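Local coordinates for protein Ufm1-specific protease (PDB 5EJJ) that cleaves the peptide bond at the C-terminal glycine of the ubiquitin-like modifier Ufm1 and is required to localise a subset of odorant receptors to the cilia of olfactory neurons, at residues S60-E74 against R259-M273. Residues are numbered along the deposited sequence; the frame is centred on the assembly and turned at random.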
loop_
_atom_site.group_PDB
_atom_site.type_symbol
_atom_site.label_atom_id
_atom_site.label_comp_id
_atom_site.label_asym_id
_atom_site.label_seq_id
_atom_site.Cartn_x
_atom_site.Cartn_y
_atom_site.Cartn_z
ATOM N N SER A 60 -3.206 -2.776 -25.949
ATOM C CA SER A 60 -3.255 -1.452 -25.310
ATOM C C SER A 60 -3.229 -1.566 -23.793
ATOM O O SER A 60 -2.516 -0.811 -23.121
ATOM C CB SER A 60 -4.500 -0.664 -25.735
ATOM O OG SER A 60 -4.712 -0.779 -27.132
ATOM N N ASN A 61 -4.008 -2.506 -23.261
ATOM C CA ASN A 61 -4.054 -2.708 -21.819
ATOM C C ASN A 61 -2.818 -3.425 -21.305
ATOM O O ASN A 61 -2.411 -3.199 -20.177
ATOM C CB ASN A 61 -5.350 -3.402 -21.367
ATOM C CG ASN A 61 -6.534 -2.424 -21.263
ATOM O OD1 ASN A 61 -6.334 -1.215 -21.103
ATOM N ND2 ASN A 61 -7.768 -2.944 -21.357
ATOM N N ARG A 62 -2.207 -4.265 -22.129
ATOM C CA ARG A 62 -1.003 -4.945 -21.693
ATOM C C ARG A 62 0.040 -3.890 -21.397
ATOM O O ARG A 62 0.684 -3.910 -20.359
ATOM C CB ARG A 62 -0.488 -5.925 -22.747
ATOM C CG ARG A 62 0.529 -6.919 -22.209
ATOM C CD ARG A 62 1.414 -7.561 -23.305
ATOM N NE ARG A 62 2.048 -6.596 -24.226
ATOM C CZ ARG A 62 2.950 -5.657 -23.893
ATOM N NH1 ARG A 62 3.370 -5.494 -22.638
ATOM N NH2 ARG A 62 3.436 -4.854 -24.835
ATOM N N GLN A 63 0.186 -2.947 -22.314
ATOM C CA GLN A 63 1.138 -1.861 -22.144
ATOM C C GLN A 63 0.775 -0.955 -20.981
ATOM O O GLN A 63 1.659 -0.392 -20.337
ATOM C CB GLN A 63 1.211 -1.011 -23.403
ATOM C CG GLN A 63 1.686 -1.734 -24.635
ATOM C CD GLN A 63 1.608 -0.850 -25.859
ATOM O OE1 GLN A 63 1.329 0.353 -25.758
ATOM N NE2 GLN A 63 1.850 -1.437 -27.026
ATOM N N PHE A 64 -0.513 -0.773 -20.716
ATOM C CA PHE A 64 -0.862 0.013 -19.540
ATOM C C PHE A 64 -0.437 -0.694 -18.255
ATOM O O PHE A 64 0.113 -0.069 -17.351
ATOM C CB PHE A 64 -2.338 0.361 -19.463
ATOM C CG PHE A 64 -2.660 1.222 -18.286
ATOM C CD1 PHE A 64 -2.341 2.584 -18.293
ATOM C CD2 PHE A 64 -3.227 0.670 -17.140
ATOM C CE1 PHE A 64 -2.617 3.386 -17.202
ATOM C CE2 PHE A 64 -3.508 1.459 -16.039
ATOM C CZ PHE A 64 -3.205 2.818 -16.065
ATOM N N LEU A 65 -0.689 -1.995 -18.184
ATOM C CA LEU A 65 -0.318 -2.771 -17.013
ATOM C C LEU A 65 1.165 -2.659 -16.732
ATOM O O LEU A 65 1.548 -2.242 -15.644
ATOM C CB LEU A 65 -0.718 -4.242 -17.159
ATOM C CG LEU A 65 -2.227 -4.490 -17.215
ATOM C CD1 LEU A 65 -2.479 -5.952 -17.185
ATOM C CD2 LEU A 65 -2.948 -3.815 -16.086
ATOM N N GLU A 66 1.991 -3.005 -17.718
ATOM C CA GLU A 66 3.442 -3.084 -17.542
ATOM C C GLU A 66 4.028 -1.738 -17.110
ATOM O O GLU A 66 4.965 -1.698 -16.314
ATOM C CB GLU A 66 4.101 -3.593 -18.827
ATOM C CG GLU A 66 5.547 -4.117 -18.707
ATOM C CD GLU A 66 5.891 -5.128 -19.842
ATOM O OE1 GLU A 66 7.012 -5.717 -19.858
ATOM O OE2 GLU A 66 5.019 -5.335 -20.731
ATOM N N SER A 67 3.458 -0.638 -17.586
ATOM C CA SER A 67 4.007 0.662 -17.250
ATOM C C SER A 67 3.708 1.011 -15.801
ATOM O O SER A 67 4.259 1.964 -15.235
ATOM C CB SER A 67 3.438 1.747 -18.168
ATOM O OG SER A 67 2.233 2.306 -17.664
ATOM N N SER A 68 2.819 0.241 -15.196
ATOM C CA SER A 68 2.394 0.527 -13.840
ATOM C C SER A 68 3.090 -0.312 -12.793
ATOM O O SER A 68 2.961 -0.046 -11.613
ATOM C CB SER A 68 0.905 0.341 -13.739
ATOM O OG SER A 68 0.285 1.253 -14.628
ATOM N N LEU A 69 3.834 -1.317 -13.236
ATOM C CA LEU A 69 4.562 -2.198 -12.348
ATOM C C LEU A 69 5.998 -1.714 -12.163
ATOM O O LEU A 69 6.497 -0.905 -12.946
ATOM C CB LEU A 69 4.545 -3.602 -12.918
ATOM C CG LEU A 69 3.134 -3.981 -13.329
ATOM C CD1 LEU A 69 3.131 -5.338 -13.950
ATOM C CD2 LEU A 69 2.264 -3.974 -12.117
ATOM N N SER A 70 6.653 -2.207 -11.117
ATOM C CA SER A 70 8.023 -1.814 -10.822
ATOM C C SER A 70 8.953 -2.236 -11.915
ATOM O O SER A 70 8.769 -3.278 -12.529
ATOM C CB SER A 70 8.507 -2.404 -9.509
ATOM O OG SER A 70 8.117 -1.591 -8.424
ATOM N N ALA A 71 9.980 -1.416 -12.108
ATOM C CA ALA A 71 10.850 -1.461 -13.272
ATOM C C ALA A 71 11.568 -2.791 -13.467
ATOM O O ALA A 71 11.914 -3.132 -14.598
ATOM C CB ALA A 71 11.833 -0.329 -13.220
ATOM N N ASP A 72 11.776 -3.550 -12.391
ATOM C CA ASP A 72 12.443 -4.845 -12.522
ATOM C C ASP A 72 11.522 -5.967 -13.018
ATOM O O ASP A 72 11.952 -7.096 -13.233
ATOM C CB ASP A 72 13.086 -5.240 -11.205
ATOM C CG ASP A 72 12.071 -5.612 -10.146
ATOM O OD1 ASP A 72 11.172 -4.795 -9.829
ATOM O OD2 ASP A 72 12.165 -6.740 -9.629
ATOM N N ILE A 73 10.256 -5.643 -13.213
ATOM C CA ILE A 73 9.244 -6.618 -13.541
ATOM C C ILE A 73 8.745 -6.411 -14.960
ATOM O O ILE A 73 8.501 -5.295 -15.389
ATOM C CB ILE A 73 8.092 -6.458 -12.565
ATOM C CG1 ILE A 73 8.567 -6.864 -11.183
ATOM C CG2 ILE A 73 6.890 -7.275 -12.972
ATOM C CD1 ILE A 73 7.463 -7.025 -10.200
ATOM N N GLU A 74 8.594 -7.493 -15.705
ATOM C CA GLU A 74 8.054 -7.383 -17.051
ATOM C C GLU A 74 7.127 -8.542 -17.365
ATOM O O GLU A 74 6.994 -9.481 -16.587
ATOM C CB GLU A 74 9.195 -7.397 -18.047
ATOM C CG GLU A 74 9.901 -8.711 -18.092
ATOM C CD GLU A 74 11.257 -8.592 -18.736
ATOM O OE1 GLU A 74 12.272 -8.550 -17.993
ATOM O OE2 GLU A 74 11.311 -8.530 -19.990
ATOM N N ARG A 259 17.694 0.388 -14.072
ATOM C CA ARG A 259 16.364 0.395 -13.459
ATOM C C ARG A 259 15.726 1.772 -13.387
ATOM O O ARG A 259 14.558 1.938 -13.737
ATOM C CB ARG A 259 16.367 -0.263 -12.085
ATOM C CG ARG A 259 15.945 -1.717 -12.163
ATOM C CD ARG A 259 15.341 -2.220 -10.870
ATOM N NE ARG A 259 16.360 -2.461 -9.858
ATOM C CZ ARG A 259 17.222 -3.465 -9.895
ATOM N NH1 ARG A 259 17.206 -4.328 -10.906
ATOM N NH2 ARG A 259 18.104 -3.593 -8.923
ATOM N N SER A 260 16.505 2.752 -12.940
ATOM C CA SER A 260 16.061 4.140 -12.816
ATOM C C SER A 260 15.517 4.630 -14.147
ATOM O O SER A 260 14.542 5.368 -14.215
ATOM C CB SER A 260 17.259 5.002 -12.491
ATOM O OG SER A 260 18.072 5.061 -13.658
ATOM N N ARG A 261 16.184 4.217 -15.209
ATOM C CA ARG A 261 15.852 4.675 -16.531
ATOM C C ARG A 261 14.538 4.065 -16.969
ATOM O O ARG A 261 13.633 4.792 -17.368
ATOM C CB ARG A 261 16.960 4.284 -17.484
ATOM C CG ARG A 261 16.884 4.980 -18.776
ATOM C CD ARG A 261 17.835 4.407 -19.790
ATOM N NE ARG A 261 17.546 5.041 -21.065
ATOM C CZ ARG A 261 16.816 4.486 -22.026
ATOM N NH1 ARG A 261 16.339 3.247 -21.879
ATOM N NH2 ARG A 261 16.587 5.169 -23.143
ATOM N N GLU A 262 14.421 2.740 -16.892
ATOM C CA GLU A 262 13.143 2.070 -17.182
ATOM C C GLU A 262 12.008 2.614 -16.315
ATOM O O GLU A 262 10.869 2.762 -16.780
ATOM C CB GLU A 262 13.240 0.562 -16.970
ATOM C CG GLU A 262 11.931 -0.213 -17.217
ATOM C CD GLU A 262 11.533 -0.298 -18.691
ATOM O OE1 GLU A 262 12.385 -0.037 -19.583
ATOM O OE2 GLU A 262 10.353 -0.623 -18.968
ATOM N N ALA A 263 12.332 2.901 -15.053
ATOM C CA ALA A 263 11.365 3.433 -14.109
ATOM C C ALA A 263 10.796 4.743 -14.648
ATOM O O ALA A 263 9.567 4.918 -14.740
ATOM C CB ALA A 263 12.012 3.633 -12.759
ATOM N N PHE A 264 11.700 5.644 -15.030
ATOM C CA PHE A 264 11.328 6.933 -15.596
ATOM C C PHE A 264 10.530 6.816 -16.904
ATOM O O PHE A 264 9.578 7.575 -17.124
ATOM C CB PHE A 264 12.560 7.813 -15.833
ATOM C CG PHE A 264 12.241 9.062 -16.568
ATOM C CD1 PHE A 264 12.497 9.169 -17.911
ATOM C CD2 PHE A 264 11.598 10.107 -15.929
ATOM C CE1 PHE A 264 12.158 10.326 -18.605
ATOM C CE2 PHE A 264 11.247 11.261 -16.619
ATOM C CZ PHE A 264 11.534 11.378 -17.954
ATOM N N ASN A 265 10.920 5.885 -17.775
ATOM C CA ASN A 265 10.201 5.722 -19.022
ATOM C C ASN A 265 8.775 5.206 -18.824
ATOM O O ASN A 265 7.871 5.613 -19.546
ATOM C CB ASN A 265 10.971 4.864 -20.024
ATOM C CG ASN A 265 12.315 5.477 -20.428
ATOM O OD1 ASN A 265 12.593 6.654 -20.177
ATOM N ND2 ASN A 265 13.154 4.671 -21.062
ATOM N N ARG A 266 8.556 4.348 -17.826
ATOM C CA ARG A 266 7.225 3.794 -17.587
ATOM C C ARG A 266 6.273 4.856 -17.071
ATOM O O ARG A 266 5.104 4.899 -17.444
ATOM C CB ARG A 266 7.296 2.633 -16.605
ATOM C CG ARG A 266 8.027 1.431 -17.152
ATOM C CD ARG A 266 7.826 0.220 -16.322
ATOM N NE ARG A 266 8.465 -0.938 -16.922
ATOM C CZ ARG A 266 8.607 -2.111 -16.312
ATOM N NH1 ARG A 266 8.163 -2.294 -15.081
ATOM N NH2 ARG A 266 9.199 -3.110 -16.925
ATOM N N ARG A 267 6.771 5.716 -16.199
ATOM C CA ARG A 267 5.962 6.815 -15.708
ATOM C C ARG A 267 5.548 7.762 -16.828
ATOM O O ARG A 267 4.450 8.303 -16.799
ATOM C CB ARG A 267 6.739 7.602 -14.663
ATOM C CG ARG A 267 6.856 6.946 -13.337
ATOM C CD ARG A 267 5.684 7.327 -12.479
ATOM N NE ARG A 267 5.776 6.674 -11.181
ATOM C CZ ARG A 267 4.833 6.717 -10.250
ATOM N NH1 ARG A 267 3.701 7.382 -10.466
ATOM N NH2 ARG A 267 5.026 6.077 -9.104
ATOM N N ALA A 268 6.442 8.001 -17.789
ATOM C CA ALA A 268 6.099 8.868 -18.918
ATOM C C ALA A 268 5.024 8.199 -19.775
ATOM O O ALA A 268 4.004 8.805 -20.065
ATOM C CB ALA A 268 7.306 9.204 -19.739
ATOM N N ASN A 269 5.243 6.943 -20.149
ATOM C CA ASN A 269 4.249 6.190 -20.887
ATOM C C ASN A 269 2.900 6.144 -20.172
ATOM O O ASN A 269 1.853 6.213 -20.802
ATOM C CB ASN A 269 4.749 4.773 -21.137
ATOM C CG ASN A 269 6.025 4.740 -21.977
ATOM O OD1 ASN A 269 6.313 5.666 -22.746
ATOM N ND2 ASN A 269 6.799 3.660 -21.834
ATOM N N ASN A 270 2.931 6.028 -18.852
ATOM C CA ASN A 270 1.716 6.014 -18.063
ATOM C C ASN A 270 0.983 7.334 -18.153
ATOM O O ASN A 270 -0.232 7.343 -18.267
ATOM C CB ASN A 270 2.021 5.702 -16.603
ATOM C CG ASN A 270 0.842 5.047 -15.887
ATOM O OD1 ASN A 270 0.006 5.721 -15.270
ATOM N ND2 ASN A 270 0.760 3.720 -15.984
ATOM N N THR A 271 1.723 8.443 -18.095
ATOM C CA THR A 271 1.158 9.797 -18.209
ATOM C C THR A 271 0.566 9.988 -19.589
ATOM O O THR A 271 -0.513 10.554 -19.755
ATOM C CB THR A 271 2.245 10.866 -18.047
ATOM O OG1 THR A 271 2.814 10.782 -16.733
ATOM C CG2 THR A 271 1.670 12.267 -18.277
ATOM N N MET A 272 1.309 9.502 -20.575
ATOM C CA MET A 272 0.905 9.533 -21.963
ATOM C C MET A 272 -0.437 8.835 -22.107
ATOM O O MET A 272 -1.397 9.405 -22.625
ATOM C CB MET A 272 1.970 8.833 -22.802
ATOM C CG MET A 272 1.664 8.733 -24.297
ATOM S SD MET A 272 1.317 7.070 -24.942
ATOM C CE MET A 272 -0.460 7.184 -25.116
ATOM N N MET A 273 -0.510 7.606 -21.618
ATOM C CA MET A 273 -1.722 6.822 -21.756
ATOM C C MET A 273 -2.950 7.414 -21.037
ATOM O O MET A 273 -4.058 7.354 -21.565
ATOM C CB MET A 273 -1.480 5.374 -21.340
ATOM C CG MET A 273 -0.725 4.554 -22.367
ATOM S SD MET A 273 -0.346 2.860 -21.820
ATOM C CE MET A 273 1.441 2.890 -21.904
#
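Arg266 pushes its guanidinium into the loop 69-73, its flat group sandwiched between Glu66 O over one face and Ala71 CA over the other. Extended from CG to NE, the side chain carries its nitrogens to backbone carbonyls around the edge. Arg266 NH2 donates to Ile73 O at 2.8 Å. Arg266 NH1 reaches Leu69 O at 3.0 Å, approaching from above that carbonyl's plane; weak bonds run from NH1 to Ser70 O and Ile73 O. On its own helix, Arg266 NE bonds Glu262 OE2 at 2.8 Å in a salt bridge that would help fix the group's rotation. With an alanine at Arg266, the carbonyls of Leu69 and Ile73 would probably lose their shared donor and Glu262 its charged mate, and the loop could shift more easily. The axes of segments 60-68 and 259-273 come within 8.6 Å and cross at -135°, and the contact joins the N-terminal MPN domain to the long helix 253-280, within the UfSP2 N-terminal family region. The type I turn from Ser70 to Ile73 rests on the start of the segment 259-273, Ala71 CB lying 4.0 Å from Ala263 CB. Beside it Asp72 CB touches Arg259 CD, while their charged ends turn to Arg40 and Asp251. Farther along, Asn270 donates from ND2 to Ser67 OG at 2.6 Å, nearly straight (162°) and in the amide plane, and more weakly to Ser68 OG. Both serine hydroxyls in turn donate to Phe64 O, from opposite faces of its carbonyl plane, and Asn270 OD1 is held by the backbone of Gln305. Met273 closes the far end: SD sits at the edge of the Phe64 ring in a Met-aromatic contact, 5.4 Å from the ring centroid, and the bend at chi3 (-120°) lays CE against Gln63 O.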